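Local coordinates for devB protein (PDB 1Y89) that probably acts as a 6-phosphogluconolactonase, hydrolysing 6-phosphogluconolactone to 6-phosphogluconate in the pentose phosphate pathway, at residues A23-G28 and N55-K60; P130-I135 and V174-K179; T206-E209 and A215-I218. One frame throughout, in Å; residues are numbered along the deposited sequence.

Interaction 1. Residues A23-G28 and N55-K60; sequences AYSQQG and NDIQWK. With PE5 (3,6,9,12,15,18,21,24-octaoxahexacosan-1-ol), chain F.
Ser25 OG is gripped twice: Gln58 N donates to it at 2.9 Å along a nearly straight line (164° at the hydrogen), and the hydroxyl is also bonded to Leu22 O, one turn back in helix 10-25. Its chi1 of 79° sets OG between the backbone N and the carbonyl carbon, where it can serve both partners. Beside the bond, Ile57 CG2 packs 3.8 Å from Ser25 CB, and the start of the Gln58 side chain packs on the Ser25 carbonyl, Gln58 CB lying 3.4 Å from Ser25 O. Gln58 then bends at chi2 and folds back on its own segment, its NE2 giving a 2.9 Å bond to Asp56 O from above the carbonyl plane. The same carbonyl receives a water that also accepts from Gln26 NE2, a second, water-mediated bridge between the segments. On the far side of the helix a polyether lies over Tyr24, its O2 3.7 Å above one ring face. The contact thus joins the end of helix 10-25 to the turn after helix 53-56 that leads into strand 62-70; one serine hydroxyl satisfies a backbone N-H of the turn while itself closing on the helix.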
ATOM      1  N   ALA A  23       0.144   9.817 -12.107  1.00 20.62           N
ATOM      2  CA  ALA A  23      -1.309   9.668 -11.928  1.00 20.55           C
ATOM      3  C   ALA A  23      -1.931  10.913 -11.281  1.00 20.44           C
ATOM      4  O   ALA A  23      -2.990  11.390 -11.706  1.00 20.01           O
ATOM      5  CB  ALA A  23      -1.620   8.410 -11.057  1.00 20.60           C
ATOM      6  N   TYR A  24      -1.264  11.448 -10.261  1.00 19.02           N
ATOM      7  CA  TYR A  24      -1.722  12.703  -9.658  1.00 20.29           C
ATOM      8  C   TYR A  24      -1.868  13.795 -10.717  1.00 20.51           C
ATOM      9  O   TYR A  24      -2.864  14.516 -10.714  1.00 19.73           O
ATOM     10  CB  TYR A  24      -0.737  13.193  -8.591  1.00 19.69           C
ATOM     11  CG  TYR A  24      -0.923  12.574  -7.217  1.00 22.02           C
ATOM     12  CD1 TYR A  24      -2.146  12.716  -6.517  1.00 23.12           C
ATOM     13  CD2 TYR A  24       0.145  11.907  -6.574  1.00 19.68           C
ATOM     14  CE1 TYR A  24      -2.301  12.177  -5.218  1.00 24.18           C
ATOM     15  CE2 TYR A  24      -0.011  11.363  -5.282  1.00 20.90           C
ATOM     16  CZ  TYR A  24      -1.231  11.500  -4.618  1.00 24.07           C
ATOM     17  OH  TYR A  24      -1.382  10.980  -3.342  1.00 21.85           O
ATOM     18  N   SER A  25      -0.887  13.900 -11.627  1.00 20.16           N
ATOM     19  CA  SER A  25      -0.888  14.988 -12.637  1.00 20.70           C
ATOM     20  C   SER A  25      -2.018  14.887 -13.669  1.00 20.85           C
ATOM     21  O   SER A  25      -2.317  15.843 -14.365  1.00 21.34           O
ATOM     22  CB  SER A  25       0.456  15.041 -13.379  1.00 19.33           C
ATOM     23  OG  SER A  25       0.556  14.033 -14.386  1.00 20.89           O
ATOM     24  N   GLN A  26      -2.630  13.719 -13.770  1.00 21.70           N
ATOM     25  CA  GLN A  26      -3.624  13.438 -14.811  1.00 22.91           C
ATOM     26  C   GLN A  26      -5.071  13.706 -14.339  1.00 23.32           C
ATOM     27  O   GLN A  26      -6.021  13.379 -15.027  1.00 22.83           O
ATOM     28  CB  GLN A  26      -3.451  11.984 -15.301  1.00 23.05           C
ATOM     29  CG  GLN A  26      -2.158  11.745 -16.076  1.00 23.60           C
ATOM     30  CD  GLN A  26      -1.870  10.269 -16.300  1.00 25.01           C
ATOM     31  OE1 GLN A  26      -2.248   9.408 -15.483  1.00 28.09           O
ATOM     32  NE2 GLN A  26      -1.168   9.968 -17.390  1.00 25.70           N
ATOM     33  N   GLN A  27      -5.235  14.348 -13.189  1.00 24.54           N
ATOM     34  CA  GLN A  27      -6.593  14.658 -12.669  1.00 26.78           C
ATOM     35  C   GLN A  27      -7.130  16.037 -13.058  1.00 26.00           C
ATOM     36  O   GLN A  27      -8.202  16.453 -12.596  1.00 26.44           O
ATOM     37  CB  GLN A  27      -6.617  14.534 -11.155  1.00 26.75           C
ATOM     38  CG  GLN A  27      -6.069  13.241 -10.585  1.00 28.48           C
ATOM     39  CD  GLN A  27      -6.099  13.301  -9.027  1.00 32.50           C
ATOM     40  OE1 GLN A  27      -5.141  13.770  -8.372  1.00 37.62           O
ATOM     41  NE2 GLN A  27      -7.244  12.916  -8.440  1.00 39.12           N
ATOM     42  N   GLY A  28      -6.409  16.758 -13.917  1.00 25.04           N
ATOM     43  CA  GLY A  28      -6.940  18.032 -14.469  1.00 24.47           C
ATOM     44  C   GLY A  28      -7.206  19.099 -13.411  1.00 23.88           C
ATOM     45  O   GLY A  28      -8.020  19.991 -13.596  1.00 23.84           O
ATOM     46  N   ASN A  55       8.084  14.083 -20.080  1.00 23.02           N
ATOM     47  CA  ASN A  55       7.075  14.531 -21.036  1.00 25.42           C
ATOM     48  C   ASN A  55       5.629  14.161 -20.705  1.00 24.93           C
ATOM     49  O   ASN A  55       4.724  14.912 -21.057  1.00 25.30           O
ATOM     50  CB  ASN A  55       7.458  14.083 -22.458  1.00 26.45           C
ATOM     51  CG  ASN A  55       8.606  14.930 -23.033  1.00 32.21           C
ATOM     52  OD1 ASN A  55       9.754  14.487 -23.095  1.00 36.33           O
ATOM     53  ND2 ASN A  55       8.299  16.180 -23.407  1.00 38.00           N
ATOM     54  N   ASP A  56       5.414  13.010 -20.056  1.00 23.35           N
ATOM     55  CA  ASP A  56       4.059  12.526 -19.804  1.00 22.89           C
ATOM     56  C   ASP A  56       3.427  13.158 -18.560  1.00 22.46           C
ATOM     57  O   ASP A  56       2.201  13.269 -18.470  1.00 21.60           O
ATOM     58  CB  ASP A  56       4.043  11.009 -19.647  1.00 22.28           C
ATOM     59  CG  ASP A  56       4.341  10.273 -20.963  1.00 25.58           C
ATOM     60  OD1 ASP A  56       4.511  10.928 -22.004  1.00 24.84           O
ATOM     61  OD2 ASP A  56       4.414   9.042 -20.923  1.00 27.51           O
ATOM     62  N   ILE A  57       4.250  13.521 -17.581  1.00 21.08           N
ATOM     63  CA  ILE A  57       3.691  14.120 -16.368  1.00 20.83           C
ATOM     64  C   ILE A  57       3.126  15.502 -16.733  1.00 20.95           C
ATOM     65  O   ILE A  57       3.790  16.303 -17.396  1.00 20.69           O
ATOM     66  CB  ILE A  57       4.723  14.212 -15.222  1.00 20.79           C
ATOM     67  CG1 ILE A  57       5.075  12.785 -14.768  1.00 20.36           C
ATOM     68  CG2 ILE A  57       4.162  15.102 -14.059  1.00 19.28           C
ATOM     69  CD1 ILE A  57       6.039  12.718 -13.559  1.00 20.33           C
ATOM     70  N   GLN A  58       1.891  15.767 -16.325  1.00 20.80           N
ATOM     71  CA  GLN A  58       1.296  17.069 -16.634  1.00 21.92           C
ATOM     72  C   GLN A  58       1.705  18.048 -15.566  1.00 21.17           C
ATOM     73  O   GLN A  58       0.949  18.302 -14.618  1.00 21.50           O
ATOM     74  CB  GLN A  58      -0.228  16.923 -16.774  1.00 22.69           C
ATOM     75  CG  GLN A  58      -0.600  15.870 -17.859  1.00 27.27           C
ATOM     76  CD  GLN A  58      -0.097  16.231 -19.268  1.00 35.45           C
ATOM     77  OE1 GLN A  58      -0.464  17.284 -19.832  1.00 38.77           O
ATOM     78  NE2 GLN A  58       0.744  15.346 -19.858  1.00 36.97           N
ATOM     79  N   TRP A  59       2.923  18.578 -15.704  1.00 20.96           N
ATOM     80  CA  TRP A  59       3.539  19.460 -14.679  1.00 20.55           C
ATOM     81  C   TRP A  59       2.688  20.662 -14.319  1.00 20.52           C
ATOM     82  O   TRP A  59       2.786  21.172 -13.203  1.00 20.22           O
ATOM     83  CB  TRP A  59       4.931  19.937 -15.146  1.00 20.35           C
ATOM     84  CG  TRP A  59       5.860  18.781 -15.405  1.00 19.68           C
ATOM     85  CD1 TRP A  59       6.243  18.299 -16.623  1.00 20.57           C
ATOM     86  CD2 TRP A  59       6.441  17.920 -14.424  1.00 20.57           C
ATOM     87  NE1 TRP A  59       7.068  17.205 -16.454  1.00 21.55           N
ATOM     88  CE2 TRP A  59       7.216  16.967 -15.112  1.00 20.97           C
ATOM     89  CE3 TRP A  59       6.429  17.895 -13.011  1.00 21.14           C
ATOM     90  CZ2 TRP A  59       7.939  15.973 -14.448  1.00 19.24           C
ATOM     91  CZ3 TRP A  59       7.165  16.901 -12.349  1.00 20.28           C
ATOM     92  CH2 TRP A  59       7.899  15.967 -13.071  1.00 20.21           C
ATOM     93  N   LYS A  60       1.866  21.124 -15.273  1.00 20.50           N
ATOM     94  CA  LYS A  60       0.987  22.271 -15.045  1.00 22.45           C
ATOM     95  C   LYS A  60      -0.029  22.067 -13.898  1.00 21.55           C
ATOM     96  O   LYS A  60      -0.503  23.046 -13.309  1.00 21.49           O
ATOM     97  CB  LYS A  60       0.252  22.680 -16.345  1.00 22.16           C
ATOM     98  CG  LYS A  60      -0.791  21.662 -16.777  1.00 26.09           C
ATOM     99  CD  LYS A  60      -1.377  21.944 -18.179  1.00 27.07           C
ATOM    100  CE  LYS A  60      -2.228  20.750 -18.690  1.00 29.62           C
ATOM    101  NZ  LYS A  60      -2.963  21.121 -19.976  1.00 35.05           N
TER
HETATM  102  O1  PE5 F 242      -5.906   8.805  -9.432  1.00 48.78           O
HETATM  103  C1  PE5 F 242      -5.275   9.458  -8.322  1.00 48.42           C
HETATM  104  C2  PE5 F 242      -3.759   9.413  -8.473  1.00 46.15           C
HETATM  105  O2  PE5 F 242      -3.137   9.157  -7.214  1.00 47.09           O
HETATM  106  C3  PE5 F 242      -2.089   8.201  -7.248  1.00 43.55           C
HETATM  107  C4  PE5 F 242      -1.733   7.888  -5.815  1.00 44.27           C
HETATM  108  O3  PE5 F 242      -2.440   6.737  -5.371  1.00 46.18           O
HETATM  109  O   HOH W   1      -0.091  12.011 -19.092  1.00 35.55           O

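Interaction 2. Residues P130-I135 and V174-K179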
ATOM      1  N   PRO A 130      -3.716  24.299   5.680  1.00 22.95           N
ATOM      2  CA  PRO A 130      -3.612  23.787   4.300  1.00 21.95           C
ATOM      3  C   PRO A 130      -3.503  22.272   4.314  1.00 21.98           C
ATOM      4  O   PRO A 130      -2.712  21.692   5.105  1.00 20.82           O
ATOM      5  CB  PRO A 130      -2.296  24.394   3.794  1.00 21.87           C
ATOM      6  CG  PRO A 130      -1.584  24.899   5.004  1.00 23.82           C
ATOM      7  CD  PRO A 130      -2.640  25.261   5.986  1.00 22.07           C
ATOM      8  N   VAL A 131      -4.272  21.643   3.432  1.00 21.16           N
ATOM      9  CA  VAL A 131      -4.303  20.191   3.352  1.00 20.74           C
ATOM     10  C   VAL A 131      -3.472  19.740   2.120  1.00 20.72           C
ATOM     11  O   VAL A 131      -3.892  19.874   0.975  1.00 20.14           O
ATOM     12  CB  VAL A 131      -5.752  19.684   3.299  1.00 21.80           C
ATOM     13  CG1 VAL A 131      -5.791  18.130   3.043  1.00 22.39           C
ATOM     14  CG2 VAL A 131      -6.511  20.088   4.606  1.00 20.71           C
ATOM     15  N   PHE A 132      -2.259  19.256   2.367  1.00 19.98           N
ATOM     16  CA  PHE A 132      -1.445  18.742   1.275  1.00 20.54           C
ATOM     17  C   PHE A 132      -2.031  17.451   0.748  1.00 20.45           C
ATOM     18  O   PHE A 132      -2.557  16.618   1.512  1.00 19.87           O
ATOM     19  CB  PHE A 132       0.021  18.553   1.708  1.00 19.65           C
ATOM     20  CG  PHE A 132       0.824  19.836   1.596  1.00 19.37           C
ATOM     21  CD1 PHE A 132       0.712  20.832   2.569  1.00 21.45           C
ATOM     22  CD2 PHE A 132       1.619  20.065   0.475  1.00 21.40           C
ATOM     23  CE1 PHE A 132       1.395  22.044   2.446  1.00 22.00           C
ATOM     24  CE2 PHE A 132       2.327  21.269   0.315  1.00 21.21           C
ATOM     25  CZ  PHE A 132       2.237  22.250   1.285  1.00 20.68           C
ATOM     26  N   ASP A 133      -1.940  17.298  -0.560  1.00 20.33           N
ATOM     27  CA  ASP A 133      -2.305  16.021  -1.187  1.00 20.53           C
ATOM     28  C   ASP A 133      -1.280  14.955  -0.848  1.00 20.02           C
ATOM     29  O   ASP A 133      -1.645  13.784  -0.662  1.00 19.55           O
ATOM     30  CB  ASP A 133      -2.434  16.175  -2.705  1.00 20.35           C
ATOM     31  CG  ASP A 133      -3.587  17.069  -3.089  1.00 22.56           C
ATOM     32  OD1 ASP A 133      -4.743  16.587  -3.085  1.00 24.60           O
ATOM     33  OD2 ASP A 133      -3.344  18.261  -3.360  1.00 20.18           O
ATOM     34  N   TRP A 134      -0.017  15.358  -0.727  1.00 18.78           N
ATOM     35  CA  TRP A 134       1.060  14.386  -0.544  1.00 19.73           C
ATOM     36  C   TRP A 134       2.285  15.070   0.013  1.00 20.70           C
ATOM     37  O   TRP A 134       2.754  16.098  -0.534  1.00 22.48           O
ATOM     38  CB  TRP A 134       1.426  13.761  -1.894  1.00 19.13           C
ATOM     39  CG  TRP A 134       2.248  12.468  -1.791  1.00 20.51           C
ATOM     40  CD1 TRP A 134       2.469  11.699  -0.666  1.00 20.37           C
ATOM     41  CD2 TRP A 134       2.881  11.789  -2.880  1.00 21.50           C
ATOM     42  NE1 TRP A 134       3.218  10.583  -1.000  1.00 21.97           N
ATOM     43  CE2 TRP A 134       3.473  10.612  -2.357  1.00 22.83           C
ATOM     44  CE3 TRP A 134       3.020  12.076  -4.257  1.00 21.29           C
ATOM     45  CZ2 TRP A 134       4.182   9.689  -3.176  1.00 22.44           C
ATOM     46  CZ3 TRP A 134       3.720  11.163  -5.068  1.00 21.28           C
ATOM     47  CH2 TRP A 134       4.291   9.983  -4.519  1.00 22.57           C
ATOM     48  N   ILE A 135       2.825  14.521   1.093  1.00 20.07           N
ATOM     49  CA  ILE A 135       4.062  15.043   1.655  1.00 19.41           C
ATOM     50  C   ILE A 135       5.046  13.886   1.667  1.00 20.10           C
ATOM     51  O   ILE A 135       4.774  12.828   2.289  1.00 20.05           O
ATOM     52  CB  ILE A 135       3.850  15.622   3.092  1.00 19.44           C
ATOM     53  CG1 ILE A 135       2.765  16.740   3.074  1.00 18.36           C
ATOM     54  CG2 ILE A 135       5.177  16.140   3.690  1.00 18.51           C
ATOM     55  CD1 ILE A 135       2.523  17.401   4.465  1.00 19.29           C
ATOM     56  N   VAL A 174      13.914  26.666   7.613  1.00 19.99           N
ATOM     57  CA  VAL A 174      12.467  26.936   7.728  1.00 20.85           C
ATOM     58  C   VAL A 174      11.776  25.591   7.503  1.00 21.23           C
ATOM     59  O   VAL A 174      12.109  24.878   6.554  1.00 20.88           O
ATOM     60  CB  VAL A 174      12.010  27.981   6.687  1.00 20.38           C
ATOM     61  CG1 VAL A 174      10.466  28.095   6.659  1.00 20.77           C
ATOM     62  CG2 VAL A 174      12.678  29.328   6.994  1.00 20.37           C
ATOM     63  N   SER A 175      10.869  25.227   8.409  1.00 20.14           N
ATOM     64  CA  SER A 175      10.226  23.934   8.341  1.00 20.31           C
ATOM     65  C   SER A 175       8.723  24.054   8.417  1.00 20.84           C
ATOM     66  O   SER A 175       8.209  24.943   9.096  1.00 21.04           O
ATOM     67  CB  SER A 175      10.692  23.063   9.505  1.00 20.46           C
ATOM     68  OG  SER A 175      10.232  21.716   9.382  1.00 20.37           O
ATOM     69  N   LYS A 176       8.017  23.141   7.759  1.00 20.01           N
ATOM     70  CA  LYS A 176       6.622  22.894   8.136  1.00 20.90           C
ATOM     71  C   LYS A 176       6.582  22.496   9.604  1.00 21.07           C
ATOM     72  O   LYS A 176       7.546  21.887  10.102  1.00 21.27           O
ATOM     73  CB  LYS A 176       6.046  21.723   7.332  1.00 20.50           C
ATOM     74  CG  LYS A 176       5.695  22.087   5.888  1.00 20.14           C
ATOM     75  CD  LYS A 176       4.909  20.901   5.235  1.00 21.03           C
ATOM     76  CE  LYS A 176       4.384  21.211   3.813  1.00 22.78           C
ATOM     77  NZ  LYS A 176       5.394  21.642   2.799  1.00 20.71           N
ATOM     78  N   THR A 177       5.485  22.827  10.301  1.00 20.66           N
ATOM     79  CA  THR A 177       5.287  22.316  11.650  1.00 20.70           C
ATOM     80  C   THR A 177       4.613  20.943  11.598  1.00 20.86           C
ATOM     81  O   THR A 177       4.084  20.542  10.541  1.00 20.28           O
ATOM     82  CB  THR A 177       4.383  23.240  12.470  1.00 21.07           C
ATOM     83  OG1 THR A 177       3.142  23.416  11.765  1.00 20.38           O
ATOM     84  CG2 THR A 177       5.085  24.581  12.701  1.00 18.75           C
ATOM     85  N   ALA A 178       4.600  20.240  12.735  1.00 20.69           N
ATOM     86  CA  ALA A 178       3.933  18.915  12.811  1.00 21.67           C
ATOM     87  C   ALA A 178       2.458  18.997  12.360  1.00 22.13           C
ATOM     88  O   ALA A 178       1.929  18.094  11.700  1.00 21.95           O
ATOM     89  CB  ALA A 178       4.020  18.357  14.228  1.00 20.47           C
ATOM     90  N   LYS A 179       1.809  20.100  12.726  1.00 21.35           N
ATOM     91  CA  LYS A 179       0.409  20.327  12.403  1.00 21.55           C
ATOM     92  C   LYS A 179       0.115  20.212  10.913  1.00 21.31           C
ATOM     93  O   LYS A 179      -0.916  19.635  10.512  1.00 21.72           O
ATOM     94  CB  LYS A 179       0.038  21.731  12.892  1.00 21.97           C
ATOM     95  CG  LYS A 179      -1.306  22.204  12.492  1.00 23.35           C
ATOM     96  CD  LYS A 179      -1.486  23.608  13.145  1.00 22.86           C
ATOM     97  CE  LYS A 179      -2.844  24.136  12.895  1.00 22.03           C
ATOM     98  NZ  LYS A 179      -3.127  25.417  13.676  1.00 20.60           N
TER
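Lys176 lays the end of its aliphatic chain over one face of Phe132, CE standing 3.3 Å above the ring plane and displaced toward the rim. This is a CH-pi contact within the Rossmann-like alpha/beta fold of the glucosamine-6-phosphate isomerase/6-phosphogluconolactonase family. Phe132 sits in the loop that leads into the central parallel strand 134-137, and Lys176 ends strand 172-176, which runs antiparallel to its neighbour 62-70. Strands 31-35 and 62-70 lie between these two in the sheet, so the contact is made by long side chains alone, with the closest CA atoms, those of Ile135 and Lys176, still 10.5 Å apart.

The two side chains approach from opposite directions. The lysine is extended through chi2 and chi3 and bends only at chi4 (56°), about CD-CE, which swings NZ off the chain line while CE stays over the ring. The ammonium group therefore sits off-centre, 4.2 Å from the Phe132 centroid and 34° from the ring normal, in a cation-pi arrangement that is secondary to its hydrogen bond with Ser34 OG on strand 31-35. Trp66 O adds a weak bond. Burial of this charge is thus met by oxygens and an aromatic face together, which would be expected to ease the cost of holding it inside.

Around the pair, Trp65 meets the Phe132 ring edge to face, and Met119 and Phe115 of helix 108-122 touch Phe132 and Lys176 respectively. At the strand end, Ser175 OG donates to Lys176 O at 2.8 Å and is also bonded to Ser147 N. Ile135 completes the contact more loosely, its CD1 coming to 4.3 Å from the same Lys176 CE that touches Phe132 CE1 at 3.4 Å.

Interaction 3. Residues T206-E209 and A215-I218; sequences TPAE and AAKI
Lys217 reaches from the last turn of helix 214-217 to the backbone of Ala208, giving a 3.0 Å hydrogen bond from NZ to Ala208 O. The bond meets the carbonyl at a C=O...N angle of 141°, with the ammonium tilted 29° from the carbonyl plane. The side chain starts off alongside the other segment rather than at it. CG lies beside the backbone N, and the chain stays extended to CE before chi4 (-70°) folds NZ round onto the oxygen. The chi4 turn moves NZ alone; Lys217 CG and CE pass at 4.0 and 4.1 Å from Ala208 O, and only NZ comes within bonding distance. NZ makes a further hydrogen bond to Leu211 O, so a single ammonium group holds two backbone carbonyls, of Ala208 and Leu211, at once.

Next to this polar bridge the packing is made by methyl groups. Ala208 CB points at the end of the helix and rests 3.2 Å from Ala216 O, a close approach for a methyl group against a carbonyl, while the two methyls, Ala208 CB and Ala216 CB, meet at 4.3 Å. With side chains this short, the backbones come close, their CA atoms 5.3 Å apart at this pair. Glu209 turns its side chain the other way: its nearest carboxylate oxygen, OE2, is 7.3 Å from Lys217 NZ, so the lysine is engaged by backbone carbonyls and not by this acid.

The contact closes the surface connection from helix 197-205 to helix 214-217. Thr206, just past the first helix, bonds through OG1 to Gln202 O; Leu211 packs on both Thr206 and Ala216; and Ile218 leads inward against helix 178-183, with its carbonyl bonded to Tyr189 OH of strand 186-191.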
ATOM      1  N   THR A 206       8.536  -0.291  18.954  1.00 25.84           N
ATOM      2  CA  THR A 206       8.356   0.481  20.187  1.00 26.27           C
ATOM      3  C   THR A 206       7.209   1.483  20.075  1.00 26.04           C
ATOM      4  O   THR A 206       7.138   2.218  19.097  1.00 26.22           O
ATOM      5  CB  THR A 206       9.620   1.270  20.506  1.00 26.66           C
ATOM      6  OG1 THR A 206      10.765   0.426  20.304  1.00 27.52           O
ATOM      7  CG2 THR A 206       9.565   1.841  21.950  1.00 26.90           C
ATOM      8  N   PRO A 207       6.317   1.519  21.075  1.00 26.56           N
ATOM      9  CA  PRO A 207       5.260   2.534  21.047  1.00 26.73           C
ATOM     10  C   PRO A 207       5.840   3.947  20.906  1.00 26.89           C
ATOM     11  O   PRO A 207       6.866   4.275  21.536  1.00 25.89           O
ATOM     12  CB  PRO A 207       4.560   2.354  22.403  1.00 26.75           C
ATOM     13  CG  PRO A 207       4.794   0.896  22.730  1.00 27.45           C
ATOM     14  CD  PRO A 207       6.196   0.623  22.248  1.00 26.58           C
ATOM     15  N   ALA A 208       5.196   4.757  20.062  1.00 27.25           N
ATOM     16  CA  ALA A 208       5.697   6.102  19.737  1.00 27.95           C
ATOM     17  C   ALA A 208       5.902   6.982  20.960  1.00 28.51           C
ATOM     18  O   ALA A 208       6.809   7.813  20.963  1.00 28.21           O
ATOM     19  CB  ALA A 208       4.796   6.792  18.737  1.00 27.77           C
ATOM     20  N   GLU A 209       5.089   6.783  22.004  1.00 29.43           N
ATOM     21  CA  GLU A 209       5.196   7.586  23.237  1.00 30.99           C
ATOM     22  C   GLU A 209       6.490   7.302  23.985  1.00 30.76           C
ATOM     23  O   GLU A 209       6.942   8.116  24.800  1.00 31.07           O
ATOM     24  CB  GLU A 209       4.002   7.364  24.190  1.00 32.28           C
ATOM     25  CG  GLU A 209       2.660   7.174  23.494  1.00 36.49           C
ATOM     26  CD  GLU A 209       2.411   5.716  23.092  1.00 41.79           C
ATOM     27  OE1 GLU A 209       2.382   4.835  24.006  1.00 44.78           O
ATOM     28  OE2 GLU A 209       2.239   5.464  21.871  1.00 40.01           O
ATOM     29  N   ALA A 215       9.550  11.383  13.647  1.00 21.27           N
ATOM     30  CA  ALA A 215       8.983  10.500  12.609  1.00 20.70           C
ATOM     31  C   ALA A 215       8.151   9.346  13.186  1.00 20.88           C
ATOM     32  O   ALA A 215       7.223   8.879  12.513  1.00 20.95           O
ATOM     33  CB  ALA A 215      10.081   9.940  11.680  1.00 20.28           C
ATOM     34  N   ALA A 216       8.479   8.876  14.401  1.00 21.21           N
ATOM     35  CA  ALA A 216       7.602   7.904  15.106  1.00 21.68           C
ATOM     36  C   ALA A 216       6.265   8.510  15.588  1.00 22.26           C
ATOM     37  O   ALA A 216       5.252   7.799  15.702  1.00 23.69           O
ATOM     38  CB  ALA A 216       8.327   7.285  16.295  1.00 21.02           C
ATOM     39  N   LYS A 217       6.270   9.804  15.884  1.00 22.11           N
ATOM     40  CA  LYS A 217       5.129  10.504  16.497  1.00 21.68           C
ATOM     41  C   LYS A 217       4.162  11.180  15.532  1.00 21.83           C
ATOM     42  O   LYS A 217       3.013  11.476  15.887  1.00 21.23           O
ATOM     43  CB  LYS A 217       5.646  11.580  17.469  1.00 22.52           C
ATOM     44  CG  LYS A 217       6.390  11.024  18.660  1.00 23.61           C
ATOM     45  CD  LYS A 217       6.767  12.157  19.607  1.00 25.86           C
ATOM     46  CE  LYS A 217       7.847  11.722  20.586  1.00 29.27           C
ATOM     47  NZ  LYS A 217       7.295  10.742  21.570  1.00 27.43           N
ATOM     48  N   ILE A 218       4.625  11.472  14.324  1.00 21.28           N
ATOM     49  CA  ILE A 218       3.845  12.304  13.412  1.00 21.16           C
ATOM     50  C   ILE A 218       3.150  11.421  12.394  1.00 21.44           C
ATOM     51  O   ILE A 218       3.808  10.683  11.646  1.00 22.23           O
ATOM     52  CB  ILE A 218       4.754  13.401  12.744  1.00 20.81           C
ATOM     53  CG1 ILE A 218       5.142  14.457  13.803  1.00 20.04           C
ATOM     54  CG2 ILE A 218       4.006  14.091  11.590  1.00 22.57           C
ATOM     55  CD1 ILE A 218       6.297  15.391  13.356  1.00 20.72           C
TER

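How the interactions relate
Interactions 1 and 2 have centres 22 Å apart yet meet directly, Tyr24 CE2 lying 3.3 Å from Trp134 CE3; Arg186 joins them further, bonding Tyr24 OH and lying against the Trp134 ring. Interaction 2 is the buried middle of the series, with its centre about 8 Å from that of the chain. It touches interaction 3, 18 Å away between centres, where Ala178 CB packs on Ile218 CD1 at 3.8 Å. Interactions 1 and 3 lie on opposite sides of the chain centre, with nearest atoms about 16 Å apart. The polyether beside helix 10-25 belongs to interaction 1 and does not reach the Phe132-Lys176 pair of interaction 2.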